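Local atomic coordinates of abhydrolase domain-containing protein (Exiguobacterium antarcticum, PDB entry 5H3H), a protein that probably hydrolyses carboxylic esters as an esterase of the alpha/beta hydrolase fold, and may also act as a perhydrolase. Residues 147-152 with 187-192; 155-160 with 180-185; 103-108 with 112-117. All blocks are in the same frame, centred on the assembly; numbering follows the deposited sequence.

Interaction 1: residues 147-152 with 187-192; sequences EDTKQD and HGTIQS
Ile190 carries the contact, packing against Thr149 and Lys150. The packing is entirely van der Waals, with no hydrogen bond from one segment to the other. On the threonine side, Thr149 OG1 rests on the isoleucine stem, 3.5 Å from Ile190 CG1, and the two side chains run past each other in opposite senses. On the lysine side, the aliphatic part of the chain does the work: Ile190 CD1 sits 3.5 Å from Lys150 CG and 3.6 Å from Lys150 CD, the two side chains meeting nearly at right angles. Ile190 CG1 lies anti to the carbonyl carbon (chi1 -72°) with CD1 extended beyond it (chi2 162°), which carries CD1 out to the lysine. A looser touch brings Thr189 CG2 to 4.2 Å from Thr149 OG1. The backbones come closest at Thr149 and Ile190, whose CA atoms are 7.1 Å apart.

In 187-192 polar groups bond outside the contact. The hydroxyl of Thr189 bonds to Ser185 O, one turn back, and Thr189 O accepts from Trp30 NE1, a residue lining the peroxyacetic acid pocket. The contact thus joins the C-terminal end of helix 139-149 to the first turns of helix 186-198, while helix 153-164 closes in through Met156, which packs on Asp148 and Thr149.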
ATOM      1  N   GLU B 147     -15.352  11.707 -28.806  1.00 29.65           N
ATOM      2  CA  GLU B 147     -16.285  12.480 -29.645  1.00 32.92           C
ATOM      3  C   GLU B 147     -17.053  11.537 -30.524  1.00 27.87           C
ATOM      4  O   GLU B 147     -18.263  11.654 -30.602  1.00 29.87           O
ATOM      5  CB  GLU B 147     -15.559  13.548 -30.488  1.00 45.22           C
ATOM      6  CG  GLU B 147     -15.522  13.388 -32.032  1.00 48.01           C
ATOM      7  CD  GLU B 147     -14.236  13.938 -32.599  1.00 57.27           C
ATOM      8  OE1 GLU B 147     -13.582  13.180 -33.344  1.00 57.19           O
ATOM      9  OE2 GLU B 147     -13.859  15.100 -32.256  1.00 59.53           O
ATOM     10  N   ASP B 148     -16.331  10.597 -31.136  1.00 27.97           N
ATOM     11  CA  ASP B 148     -16.913   9.537 -31.972  1.00 30.06           C
ATOM     12  C   ASP B 148     -17.878   8.629 -31.169  1.00 30.26           C
ATOM     13  O   ASP B 148     -18.965   8.325 -31.657  1.00 25.74           O
ATOM     14  CB  ASP B 148     -15.811   8.729 -32.636  1.00 32.01           C
ATOM     15  CG  ASP B 148     -15.100   9.506 -33.751  1.00 36.86           C
ATOM     16  OD1 ASP B 148     -15.644  10.566 -34.157  1.00 34.58           O
ATOM     17  OD2 ASP B 148     -14.012   9.060 -34.200  1.00 39.49           O
ATOM     18  N   THR B 149     -17.509   8.221 -29.948  1.00 25.14           N
ATOM     19  CA  THR B 149     -18.478   7.427 -29.151  1.00 26.28           C
ATOM     20  C   THR B 149     -19.773   8.158 -28.816  1.00 24.50           C
ATOM     21  O   THR B 149     -20.880   7.527 -28.734  1.00 23.97           O
ATOM     22  CB  THR B 149     -17.861   6.506 -27.991  1.00 26.63           C
ATOM     23  OG1 THR B 149     -18.643   6.499 -26.760  1.00 29.81           O
ATOM     24  CG2 THR B 149     -16.435   6.614 -27.791  1.00 20.59           C
ATOM     25  N   LYS B 150     -19.703   9.492 -28.702  1.00 22.03           N
ATOM     26  CA  LYS B 150     -20.900  10.297 -28.444  1.00 23.87           C
ATOM     27  C   LYS B 150     -21.867  10.488 -29.650  1.00 23.83           C
ATOM     28  O   LYS B 150     -22.949  10.970 -29.482  1.00 24.76           O
ATOM     29  CB  LYS B 150     -20.559  11.637 -27.782  1.00 26.86           C
ATOM     30  CG  LYS B 150     -20.459  11.562 -26.283  1.00 31.89           C
ATOM     31  CD  LYS B 150     -19.172  12.164 -25.714  1.00 34.80           C
ATOM     32  CE  LYS B 150     -19.006  13.650 -25.896  1.00 37.82           C
ATOM     33  NZ  LYS B 150     -18.337  14.300 -24.707  1.00 36.39           N
ATOM     34  N   GLN B 151     -21.472   9.998 -30.813  1.00 25.07           N
ATOM     35  CA  GLN B 151     -22.200  10.122 -32.081  1.00 24.86           C
ATOM     36  C   GLN B 151     -22.559   8.823 -32.754  1.00 25.39           C
ATOM     37  O   GLN B 151     -23.604   8.753 -33.374  1.00 22.28           O
ATOM     38  CB  GLN B 151     -21.299  10.862 -33.028  1.00 28.40           C
ATOM     39  CG  GLN B 151     -21.084  12.284 -32.555  1.00 31.52           C
ATOM     40  CD  GLN B 151     -20.267  13.031 -33.561  1.00 37.13           C
ATOM     41  OE1 GLN B 151     -19.068  12.766 -33.729  1.00 42.02           O
ATOM     42  NE2 GLN B 151     -20.924  13.921 -34.287  1.00 33.48           N
ATOM     43  N   ASP B 152     -21.685   7.803 -32.642  1.00 24.74           N
ATOM     44  CA  ASP B 152     -21.858   6.520 -33.360  1.00 24.94           C
ATOM     45  C   ASP B 152     -20.868   5.565 -32.683  1.00 22.03           C
ATOM     46  O   ASP B 152     -19.779   5.366 -33.185  1.00 16.91           O
ATOM     47  CB  ASP B 152     -21.462   6.732 -34.855  1.00 31.99           C
ATOM     48  CG  ASP B 152     -22.411   6.091 -35.852  1.00 38.91           C
ATOM     49  OD1 ASP B 152     -23.541   6.638 -36.007  1.00 54.61           O
ATOM     50  OD2 ASP B 152     -22.017   5.122 -36.571  1.00 32.26           O
ATOM     51  N   HIS B 187     -21.671   5.219 -21.388  1.00 20.58           N
ATOM     52  CA  HIS B 187     -21.168   6.282 -20.496  1.00 21.13           C
ATOM     53  C   HIS B 187     -19.922   5.811 -19.739  1.00 20.58           C
ATOM     54  O   HIS B 187     -19.005   6.589 -19.525  1.00 19.36           O
ATOM     55  CB  HIS B 187     -22.211   6.786 -19.575  1.00 21.61           C
ATOM     56  CG  HIS B 187     -22.926   5.720 -18.831  1.00 20.34           C
ATOM     57  ND1 HIS B 187     -22.761   5.549 -17.477  1.00 22.83           N
ATOM     58  CD2 HIS B 187     -23.703   4.700 -19.244  1.00 18.45           C
ATOM     59  CE1 HIS B 187     -23.510   4.549 -17.071  1.00 19.25           C
ATOM     60  NE2 HIS B 187     -24.108   4.023 -18.117  1.00 23.01           N
ATOM     61  N   GLY B 188     -19.859   4.536 -19.388  1.00 19.31           N
ATOM     62  CA  GLY B 188     -18.585   3.965 -18.897  1.00 20.32           C
ATOM     63  C   GLY B 188     -17.464   4.024 -19.909  1.00 20.95           C
ATOM     64  O   GLY B 188     -16.345   4.402 -19.582  1.00 19.41           O
ATOM     65  N   THR B 189     -17.779   3.642 -21.154  1.00 20.27           N
ATOM     66  CA  THR B 189     -16.833   3.709 -22.227  1.00 19.50           C
ATOM     67  C   THR B 189     -16.260   5.127 -22.297  1.00 20.40           C
ATOM     68  O   THR B 189     -15.054   5.277 -22.355  1.00 20.34           O
ATOM     69  CB  THR B 189     -17.454   3.280 -23.559  1.00 21.30           C
ATOM     70  OG1 THR B 189     -17.837   1.908 -23.467  1.00 25.28           O
ATOM     71  CG2 THR B 189     -16.517   3.492 -24.732  1.00 20.40           C
ATOM     72  N   ILE B 190     -17.111   6.146 -22.242  1.00 19.74           N
ATOM     73  CA  ILE B 190     -16.595   7.534 -22.270  1.00 22.46           C
ATOM     74  C   ILE B 190     -15.715   7.895 -21.061  1.00 20.12           C
ATOM     75  O   ILE B 190     -14.599   8.363 -21.226  1.00 22.30           O
ATOM     76  CB  ILE B 190     -17.750   8.517 -22.441  1.00 22.75           C
ATOM     77  CG1 ILE B 190     -18.262   8.389 -23.899  1.00 24.77           C
ATOM     78  CG2 ILE B 190     -17.364   9.921 -22.030  1.00 21.26           C
ATOM     79  CD1 ILE B 190     -19.637   8.953 -24.077  1.00 26.14           C
ATOM     80  N   GLN B 191     -16.238   7.710 -19.864  1.00 20.54           N
ATOM     81  CA  GLN B 191     -15.506   8.020 -18.626  1.00 24.04           C
ATOM     82  C   GLN B 191     -14.164   7.268 -18.503  1.00 23.25           C
ATOM     83  O   GLN B 191     -13.155   7.873 -18.097  1.00 23.70           O
ATOM     84  CB  GLN B 191     -16.392   7.771 -17.382  1.00 26.29           C
ATOM     85  CG  GLN B 191     -17.710   8.582 -17.282  1.00 32.71           C
ATOM     86  CD  GLN B 191     -17.553  10.089 -17.293  1.00 36.01           C
ATOM     87  OE1 GLN B 191     -17.281  10.713 -18.329  1.00 41.07           O
ATOM     88  NE2 GLN B 191     -17.744  10.681 -16.150  1.00 41.82           N
ATOM     89  N   SER B 192     -14.080   6.008 -18.960  1.00 23.26           N
ATOM     90  CA  SER B 192     -12.802   5.285 -18.948  1.00 20.71           C
ATOM     91  C   SER B 192     -11.827   5.798 -19.966  1.00 21.54           C
ATOM     92  O   SER B 192     -10.631   5.751 -19.706  1.00 19.83           O
ATOM     93  CB  SER B 192     -12.960   3.789 -19.215  1.00 23.30           C
ATOM     94  OG  SER B 192     -13.786   3.134 -18.284  1.00 21.71           O
TER

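Interaction 2: residues 155-160 with 180-185; sequences SMLKGF and LSVDAS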
ATOM      1  N   SER B 155     -19.732   2.327 -34.736  1.00 18.79           N
ATOM      2  CA  SER B 155     -18.745   2.684 -35.843  1.00 20.45           C
ATOM      3  C   SER B 155     -17.332   2.976 -35.314  1.00 20.67           C
ATOM      4  O   SER B 155     -16.326   2.515 -35.894  1.00 19.53           O
ATOM      5  CB  SER B 155     -19.251   3.831 -36.699  1.00 19.97           C
ATOM      6  OG  SER B 155     -20.431   3.424 -37.371  1.00 22.14           O
ATOM      7  N   MET B 156     -17.299   3.683 -34.183  1.00 20.22           N
ATOM      8  CA  MET B 156     -16.081   3.947 -33.380  1.00 20.24           C
ATOM      9  C   MET B 156     -15.396   2.639 -33.102  1.00 19.49           C
ATOM     10  O   MET B 156     -14.175   2.488 -33.339  1.00 17.95           O
ATOM     11  CB  MET B 156     -16.430   4.673 -32.066  1.00 22.25           C
ATOM     12  CG  MET B 156     -15.214   5.085 -31.270  1.00 21.60           C
ATOM     13  SD  MET B 156     -14.469   3.770 -30.309  1.00 23.16           S
ATOM     14  CE  MET B 156     -15.686   3.600 -28.984  1.00 24.53           C
ATOM     15  N   LEU B 157     -16.172   1.695 -32.568  1.00 20.86           N
ATOM     16  CA  LEU B 157     -15.659   0.345 -32.253  1.00 18.54           C
ATOM     17  C   LEU B 157     -15.116  -0.430 -33.440  1.00 17.35           C
ATOM     18  O   LEU B 157     -14.133  -1.101 -33.317  1.00 16.32           O
ATOM     19  CB  LEU B 157     -16.754  -0.477 -31.515  1.00 19.49           C
ATOM     20  CG  LEU B 157     -17.110   0.010 -30.106  1.00 18.94           C
ATOM     21  CD1 LEU B 157     -18.296  -0.752 -29.578  1.00 19.09           C
ATOM     22  CD2 LEU B 157     -15.952  -0.141 -29.108  1.00 22.95           C
ATOM     23  N   LYS B 158     -15.826  -0.456 -34.549  1.00 21.06           N
ATOM     24  CA  LYS B 158     -15.333  -1.137 -35.766  1.00 21.58           C
ATOM     25  C   LYS B 158     -13.950  -0.549 -36.164  1.00 22.75           C
ATOM     26  O   LYS B 158     -12.988  -1.282 -36.444  1.00 23.55           O
ATOM     27  CB  LYS B 158     -16.353  -0.992 -36.885  1.00 22.64           C
ATOM     28  CG  LYS B 158     -15.992  -1.725 -38.173  1.00 27.27           C
ATOM     29  CD  LYS B 158     -17.095  -1.416 -39.213  1.00 30.91           C
ATOM     30  CE  LYS B 158     -16.617  -1.564 -40.652  1.00 31.89           C
ATOM     31  NZ  LYS B 158     -16.238  -2.969 -40.900  1.00 35.34           N
ATOM     32  N   GLY B 159     -13.840   0.761 -36.062  1.00 22.37           N
ATOM     33  CA  GLY B 159     -12.594   1.448 -36.307  1.00 24.63           C
ATOM     34  C   GLY B 159     -11.509   1.058 -35.361  1.00 24.31           C
ATOM     35  O   GLY B 159     -10.398   0.843 -35.771  1.00 22.24           O
ATOM     36  N   PHE B 160     -11.832   0.939 -34.079  1.00 24.96           N
ATOM     37  CA  PHE B 160     -10.856   0.469 -33.092  1.00 26.00           C
ATOM     38  C   PHE B 160     -10.415  -1.019 -33.301  1.00 26.06           C
ATOM     39  O   PHE B 160      -9.217  -1.368 -33.227  1.00 22.59           O
ATOM     40  CB  PHE B 160     -11.464   0.761 -31.698  1.00 27.16           C
ATOM     41  CG  PHE B 160     -10.508   0.520 -30.546  1.00 30.55           C
ATOM     42  CD1 PHE B 160      -9.395   1.345 -30.365  1.00 30.72           C
ATOM     43  CD2 PHE B 160     -10.748  -0.491 -29.623  1.00 33.14           C
ATOM     44  CE1 PHE B 160      -8.531   1.123 -29.294  1.00 30.98           C
ATOM     45  CE2 PHE B 160      -9.877  -0.720 -28.538  1.00 30.90           C
ATOM     46  CZ  PHE B 160      -8.785   0.092 -28.379  1.00 30.15           C
ATOM     47  N   LEU B 180     -18.668  -7.907 -27.743  1.00 19.46           N
ATOM     48  CA  LEU B 180     -18.216  -7.768 -26.355  1.00 20.22           C
ATOM     49  C   LEU B 180     -18.101  -6.285 -25.986  1.00 18.61           C
ATOM     50  O   LEU B 180     -18.406  -5.902 -24.874  1.00 18.91           O
ATOM     51  CB  LEU B 180     -16.820  -8.359 -26.128  1.00 22.54           C
ATOM     52  CG  LEU B 180     -16.542  -9.808 -26.408  1.00 23.40           C
ATOM     53  CD1 LEU B 180     -15.068 -10.040 -26.091  1.00 25.26           C
ATOM     54  CD2 LEU B 180     -17.498 -10.665 -25.602  1.00 24.42           C
ATOM     55  N   SER B 181     -17.664  -5.452 -26.938  1.00 17.13           N
ATOM     56  CA  SER B 181     -17.588  -4.063 -26.720  1.00 17.49           C
ATOM     57  C   SER B 181     -18.898  -3.327 -26.876  1.00 17.95           C
ATOM     58  O   SER B 181     -19.119  -2.365 -26.153  1.00 19.83           O
ATOM     59  CB  SER B 181     -16.496  -3.417 -27.592  1.00 20.85           C
ATOM     60  OG  SER B 181     -15.171  -3.762 -27.086  1.00 24.54           O
ATOM     61  N   VAL B 182     -19.787  -3.776 -27.752  1.00 19.30           N
ATOM     62  CA  VAL B 182     -21.084  -3.093 -27.895  1.00 19.46           C
ATOM     63  C   VAL B 182     -21.952  -3.238 -26.638  1.00 20.78           C
ATOM     64  O   VAL B 182     -22.627  -2.303 -26.283  1.00 19.62           O
ATOM     65  CB  VAL B 182     -21.877  -3.463 -29.139  1.00 23.47           C
ATOM     66  CG1 VAL B 182     -21.027  -3.357 -30.413  1.00 20.82           C
ATOM     67  CG2 VAL B 182     -22.475  -4.808 -29.002  1.00 29.96           C
ATOM     68  N   ASP B 183     -21.768  -4.335 -25.909  1.00 21.47           N
ATOM     69  CA  ASP B 183     -22.355  -4.562 -24.593  1.00 23.81           C
ATOM     70  C   ASP B 183     -21.995  -3.537 -23.530  1.00 20.24           C
ATOM     71  O   ASP B 183     -22.761  -3.316 -22.592  1.00 20.85           O
ATOM     72  CB  ASP B 183     -21.922  -5.964 -24.078  1.00 31.01           C
ATOM     73  CG  ASP B 183     -22.408  -6.245 -22.667  1.00 38.80           C
ATOM     74  OD1 ASP B 183     -23.568  -6.677 -22.483  1.00 47.25           O
ATOM     75  OD2 ASP B 183     -21.646  -5.987 -21.718  1.00 47.13           O
ATOM     76  N   ALA B 184     -20.853  -2.927 -23.648  1.00 17.41           N
ATOM     77  CA  ALA B 184     -20.402  -1.965 -22.710  1.00 21.38           C
ATOM     78  C   ALA B 184     -21.406  -0.787 -22.619  1.00 21.03           C
ATOM     79  O   ALA B 184     -22.074  -0.407 -23.604  1.00 18.50           O
ATOM     80  CB  ALA B 184     -19.033  -1.489 -23.104  1.00 20.85           C
ATOM     81  N   SER B 185     -21.577  -0.268 -21.416  1.00 19.28           N
ATOM     82  CA  SER B 185     -22.319   0.982 -21.264  1.00 20.50           C
ATOM     83  C   SER B 185     -21.642   2.126 -22.085  1.00 18.94           C
ATOM     84  O   SER B 185     -20.433   2.256 -22.080  1.00 18.03           O
ATOM     85  CB  SER B 185     -22.378   1.375 -19.776  1.00 22.12           C
ATOM     86  OG  SER B 185     -21.099   1.825 -19.294  1.00 21.36           O
TER
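Leu157 and Ser181 mark the closest approach of the two backbones, their CA atoms 7.3 Å apart, where the middle of one helix faces the last turn of another. Leu157 reaches across with both methyl groups, straddling the CB of Ser181: CD2 lies 3.7 Å and CD1 3.8 Å from Ser181 CB. CG is anti to the carbonyl carbon (chi1 -68°); with chi2 173° CD1 continues the chain outward, and CD2 branches off beside it. Leu157 CD1 extends further along the backbone, to 3.8 Å from Val182 N, and meets Val182 CG1 at 3.9 Å. Val182 therefore flanks the leucine at the more open margin, whereas Leu157 and Ser181 are buried.

No hydrogen bond crosses the contact, and the serine takes part through its CB. Its OG makes a weak hydrogen bond to Pro31 O, and Leu157 also packs on Pro31, next to the pocket residue Trp30. Beyond Val182 the chain turns and Ser185 N-caps the next helix, its OG bonded to Gly188 N.

Helices 153-164 and 171-182 belong to the helical insertion between strands 114-120 and 211-217 in the chain, the cap commonly set over the active site in alpha/beta hydrolases. The bound peroxyacetic acid lies about 7 Å from the Ser181 side chain, so this leucine-serine packing is part of the cap close to the pocket that holds the peroxyacetic acid.

Interaction 3: residues 103-108 with 112-117; sequences LKYLLN and SNVSKL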
ATOM      1  N   LEU B 103      -1.661  -2.042 -11.718  1.00 20.55           N
ATOM      2  CA  LEU B 103      -0.602  -1.244 -11.068  1.00 20.01           C
ATOM      3  C   LEU B 103      -1.137  -0.334  -9.947  1.00 23.08           C
ATOM      4  O   LEU B 103      -0.568  -0.306  -8.815  1.00 22.30           O
ATOM      5  CB  LEU B 103       0.195  -0.425 -12.103  1.00 19.10           C
ATOM      6  CG  LEU B 103       1.058  -1.310 -13.006  1.00 20.28           C
ATOM      7  CD1 LEU B 103       1.422  -0.641 -14.331  1.00 21.04           C
ATOM      8  CD2 LEU B 103       2.346  -1.737 -12.321  1.00 21.37           C
ATOM      9  N   LYS B 104      -2.218   0.398 -10.257  1.00 23.83           N
ATOM     10  CA  LYS B 104      -2.806   1.334  -9.324  1.00 24.89           C
ATOM     11  C   LYS B 104      -3.309   0.588  -8.077  1.00 26.55           C
ATOM     12  O   LYS B 104      -3.204   1.112  -6.960  1.00 25.64           O
ATOM     13  CB  LYS B 104      -4.002   2.046  -9.970  1.00 28.49           C
ATOM     14  CG  LYS B 104      -4.545   3.260  -9.225  1.00 32.31           C
ATOM     15  CD  LYS B 104      -3.463   4.271  -8.916  1.00 34.60           C
ATOM     16  CE  LYS B 104      -3.966   5.708  -9.008  1.00 36.23           C
ATOM     17  NZ  LYS B 104      -2.776   6.589  -9.251  1.00 40.32           N
ATOM     18  N   TYR B 105      -3.884  -0.593  -8.311  1.00 21.94           N
ATOM     19  CA  TYR B 105      -4.339  -1.450  -7.255  1.00 24.22           C
ATOM     20  C   TYR B 105      -3.187  -1.841  -6.363  1.00 28.78           C
ATOM     21  O   TYR B 105      -3.320  -1.840  -5.093  1.00 29.75           O
ATOM     22  CB  TYR B 105      -4.941  -2.716  -7.805  1.00 23.17           C
ATOM     23  CG  TYR B 105      -4.989  -3.790  -6.731  1.00 23.54           C
ATOM     24  CD1 TYR B 105      -5.907  -3.730  -5.667  1.00 25.72           C
ATOM     25  CD2 TYR B 105      -4.050  -4.830  -6.727  1.00 25.87           C
ATOM     26  CE1 TYR B 105      -5.935  -4.714  -4.669  1.00 24.81           C
ATOM     27  CE2 TYR B 105      -4.056  -5.784  -5.752  1.00 25.08           C
ATOM     28  CZ  TYR B 105      -4.974  -5.713  -4.682  1.00 25.56           C
ATOM     29  OH  TYR B 105      -4.957  -6.668  -3.681  1.00 25.71           O
ATOM     30  N   LEU B 106      -2.074  -2.224  -6.994  1.00 27.91           N
ATOM     31  CA  LEU B 106      -0.855  -2.554  -6.167  1.00 29.25           C
ATOM     32  C   LEU B 106      -0.331  -1.356  -5.365  1.00 28.09           C
ATOM     33  O   LEU B 106       0.050  -1.527  -4.196  1.00 28.74           O
ATOM     34  CB  LEU B 106       0.250  -3.145  -7.006  1.00 26.55           C
ATOM     35  CG  LEU B 106       0.456  -4.647  -7.223  1.00 32.76           C
ATOM     36  CD1 LEU B 106      -0.505  -5.640  -6.592  1.00 32.35           C
ATOM     37  CD2 LEU B 106       0.716  -4.954  -8.692  1.00 32.69           C
ATOM     38  N   LEU B 107      -0.289  -0.180  -5.985  1.00 24.46           N
ATOM     39  CA  LEU B 107       0.156   1.013  -5.296  1.00 27.35           C
ATOM     40  C   LEU B 107      -0.811   1.420  -4.178  1.00 25.25           C
ATOM     41  O   LEU B 107      -0.392   1.816  -3.151  1.00 22.91           O
ATOM     42  CB  LEU B 107       0.327   2.211  -6.239  1.00 30.87           C
ATOM     43  CG  LEU B 107       1.619   2.514  -7.029  1.00 34.89           C
ATOM     44  CD1 LEU B 107       2.783   1.571  -6.786  1.00 33.82           C
ATOM     45  CD2 LEU B 107       1.279   2.670  -8.506  1.00 36.25           C
ATOM     46  N   ASN B 108      -2.099   1.384  -4.435  1.00 24.33           N
ATOM     47  CA  ASN B 108      -3.077   1.884  -3.444  1.00 28.07           C
ATOM     48  C   ASN B 108      -3.450   0.924  -2.336  1.00 28.86           C
ATOM     49  O   ASN B 108      -3.830   1.367  -1.247  1.00 30.10           O
ATOM     50  CB  ASN B 108      -4.322   2.441  -4.125  1.00 27.52           C
ATOM     51  CG  ASN B 108      -4.035   3.707  -4.878  1.00 28.00           C
ATOM     52  OD1 ASN B 108      -2.920   4.210  -4.868  1.00 32.32           O
ATOM     53  ND2 ASN B 108      -5.054   4.268  -5.502  1.00 32.78           N
ATOM     54  N   SER B 112       0.268  -7.642  -0.492  1.00 32.20           N
ATOM     55  CA  SER B 112       0.139  -8.849   0.390  1.00 33.03           C
ATOM     56  C   SER B 112      -0.735  -9.991  -0.122  1.00 33.31           C
ATOM     57  O   SER B 112      -0.517 -11.124   0.279  1.00 31.68           O
ATOM     58  CB  SER B 112      -0.333  -8.491   1.802  1.00 35.38           C
ATOM     59  OG  SER B 112      -0.027  -9.595   2.682  1.00 39.37           O
ATOM     60  N   ASN B 113      -1.702  -9.727  -1.025  1.00 32.84           N
ATOM     61  CA  ASN B 113      -2.535 -10.824  -1.605  1.00 26.94           C
ATOM     62  C   ASN B 113      -2.074 -11.309  -2.957  1.00 25.35           C
ATOM     63  O   ASN B 113      -2.653 -12.254  -3.491  1.00 22.08           O
ATOM     64  CB  ASN B 113      -3.995 -10.340  -1.767  1.00 32.62           C
ATOM     65  CG  ASN B 113      -4.652 -10.043  -0.424  1.00 35.04           C
ATOM     66  OD1 ASN B 113      -4.974 -10.953   0.311  1.00 45.34           O
ATOM     67  ND2 ASN B 113      -4.795  -8.781  -0.093  1.00 36.22           N
ATOM     68  N   VAL B 114      -1.087 -10.641  -3.536  1.00 21.85           N
ATOM     69  CA  VAL B 114      -0.664 -10.922  -4.962  1.00 23.62           C
ATOM     70  C   VAL B 114       0.733 -11.525  -5.027  1.00 22.86           C
ATOM     71  O   VAL B 114       1.699 -10.925  -4.588  1.00 29.79           O
ATOM     72  CB  VAL B 114      -0.629  -9.641  -5.809  1.00 22.78           C
ATOM     73  CG1 VAL B 114      -0.176  -9.901  -7.260  1.00 23.41           C
ATOM     74  CG2 VAL B 114      -1.967  -8.968  -5.776  1.00 22.76           C
ATOM     75  N   SER B 115       0.837 -12.702  -5.597  1.00 22.90           N
ATOM     76  CA  SER B 115       2.138 -13.347  -5.773  1.00 27.17           C
ATOM     77  C   SER B 115       2.886 -12.922  -7.063  1.00 26.83           C
ATOM     78  O   SER B 115       4.119 -12.841  -7.076  1.00 25.68           O
ATOM     79  CB  SER B 115       1.944 -14.831  -5.752  1.00 26.81           C
ATOM     80  OG  SER B 115       1.450 -15.265  -6.987  1.00 37.05           O
ATOM     81  N   LYS B 116       2.150 -12.663  -8.138  1.00 26.03           N
ATOM     82  CA  LYS B 116       2.761 -12.187  -9.386  1.00 26.57           C
ATOM     83  C   LYS B 116       1.813 -11.332 -10.224  1.00 26.28           C
ATOM     84  O   LYS B 116       0.583 -11.458 -10.118  1.00 25.65           O
ATOM     85  CB  LYS B 116       3.280 -13.365 -10.170  1.00 28.15           C
ATOM     86  CG  LYS B 116       2.225 -14.327 -10.611  1.00 35.21           C
ATOM     87  CD  LYS B 116       2.833 -15.631 -11.136  1.00 34.35           C
ATOM     88  CE  LYS B 116       3.347 -16.496 -10.003  1.00 36.67           C
ATOM     89  NZ  LYS B 116       3.926 -17.745 -10.596  1.00 39.05           N
ATOM     90  N   LEU B 117       2.417 -10.464 -11.031  1.00 23.16           N
ATOM     91  CA  LEU B 117       1.742  -9.534 -11.901  1.00 23.33           C
ATOM     92  C   LEU B 117       2.093  -9.829 -13.358  1.00 22.18           C
ATOM     93  O   LEU B 117       3.251 -10.042 -13.673  1.00 23.14           O
ATOM     94  CB  LEU B 117       2.291  -8.126 -11.576  1.00 25.03           C
ATOM     95  CG  LEU B 117       1.751  -6.981 -12.423  1.00 21.50           C
ATOM     96  CD1 LEU B 117       0.239  -6.954 -12.285  1.00 22.95           C
ATOM     97  CD2 LEU B 117       2.340  -5.619 -12.104  1.00 23.68           C
TER
HETATM   98  O   HOH W   1      -2.659  -7.226  -2.371  1.00 30.48           O
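Leu106 projects from the helix between Val114 and Leu117, and its two methyl groups fit against these two residues of 112-117. CD1 of Leu106 presses on Val114 CG2 at 3.7 Å, the two side chains crossing nearly at right angles, while Leu106 CD2 rests 3.8 Å from Leu117 CD2. The fork of Leu106 thus spans the gap between Val114 and Leu117.

The methyl groups of the strand side are shared in turn. Val114 CG2 enters a notch between Leu106 and Tyr105, touching the phenol ring at its edge and in its plane, 3.8 Å from Tyr105 CE2. Val114 CG1 stands anti to the backbone N (chi1 179°), which leaves CG2 as the branch that faces this notch. Leu117 CD2 likewise lodges between two leucines of the helix, 3.9 Å from Leu103 CD2 besides its contact with Leu106. Leu103 starts away from the strand, yet its CD2 comes back to Leu117, the two side chains crossing at about a right angle.

Beside the apolar contacts a water links Tyr105 OH to the backbone of Asn113. It lies 2.7 Å from Tyr105 OH and accepts from Asn113 N at 3.0 Å.

The contact forms the second half of the beta-alpha-beta crossover 90-95, 97-109, 114-120, where helix 97-109 packs on the sheet. Leu92 of strand 90-95 touches both Tyr105 and Val114, helix 71-85 adds Ile82 beside the tyrosine, and Leu117 pairs through its backbone with strand 211-217.

How the interactions relate
Interactions 1 and 2 belong to the same group of helices and touch each other: Ala184 CB of 180-185 packs 3.6 Å from Thr189 OG1 of 187-192, and these second segments follow each other in the chain. Interaction 3 lies about 29 Å from both, centre to centre, on the opposite side of the chain's centre, within the sheet-based core. Its leucines, valine and tyrosine edge are buried, with a water linking the tyrosine hydroxyl to the backbone. Interaction 2 is also buried, but small and built on one leucine; interaction 1 is partly buried and relies on the aliphatic part of an exposed lysine. None has a direct hydrogen bond between its segments.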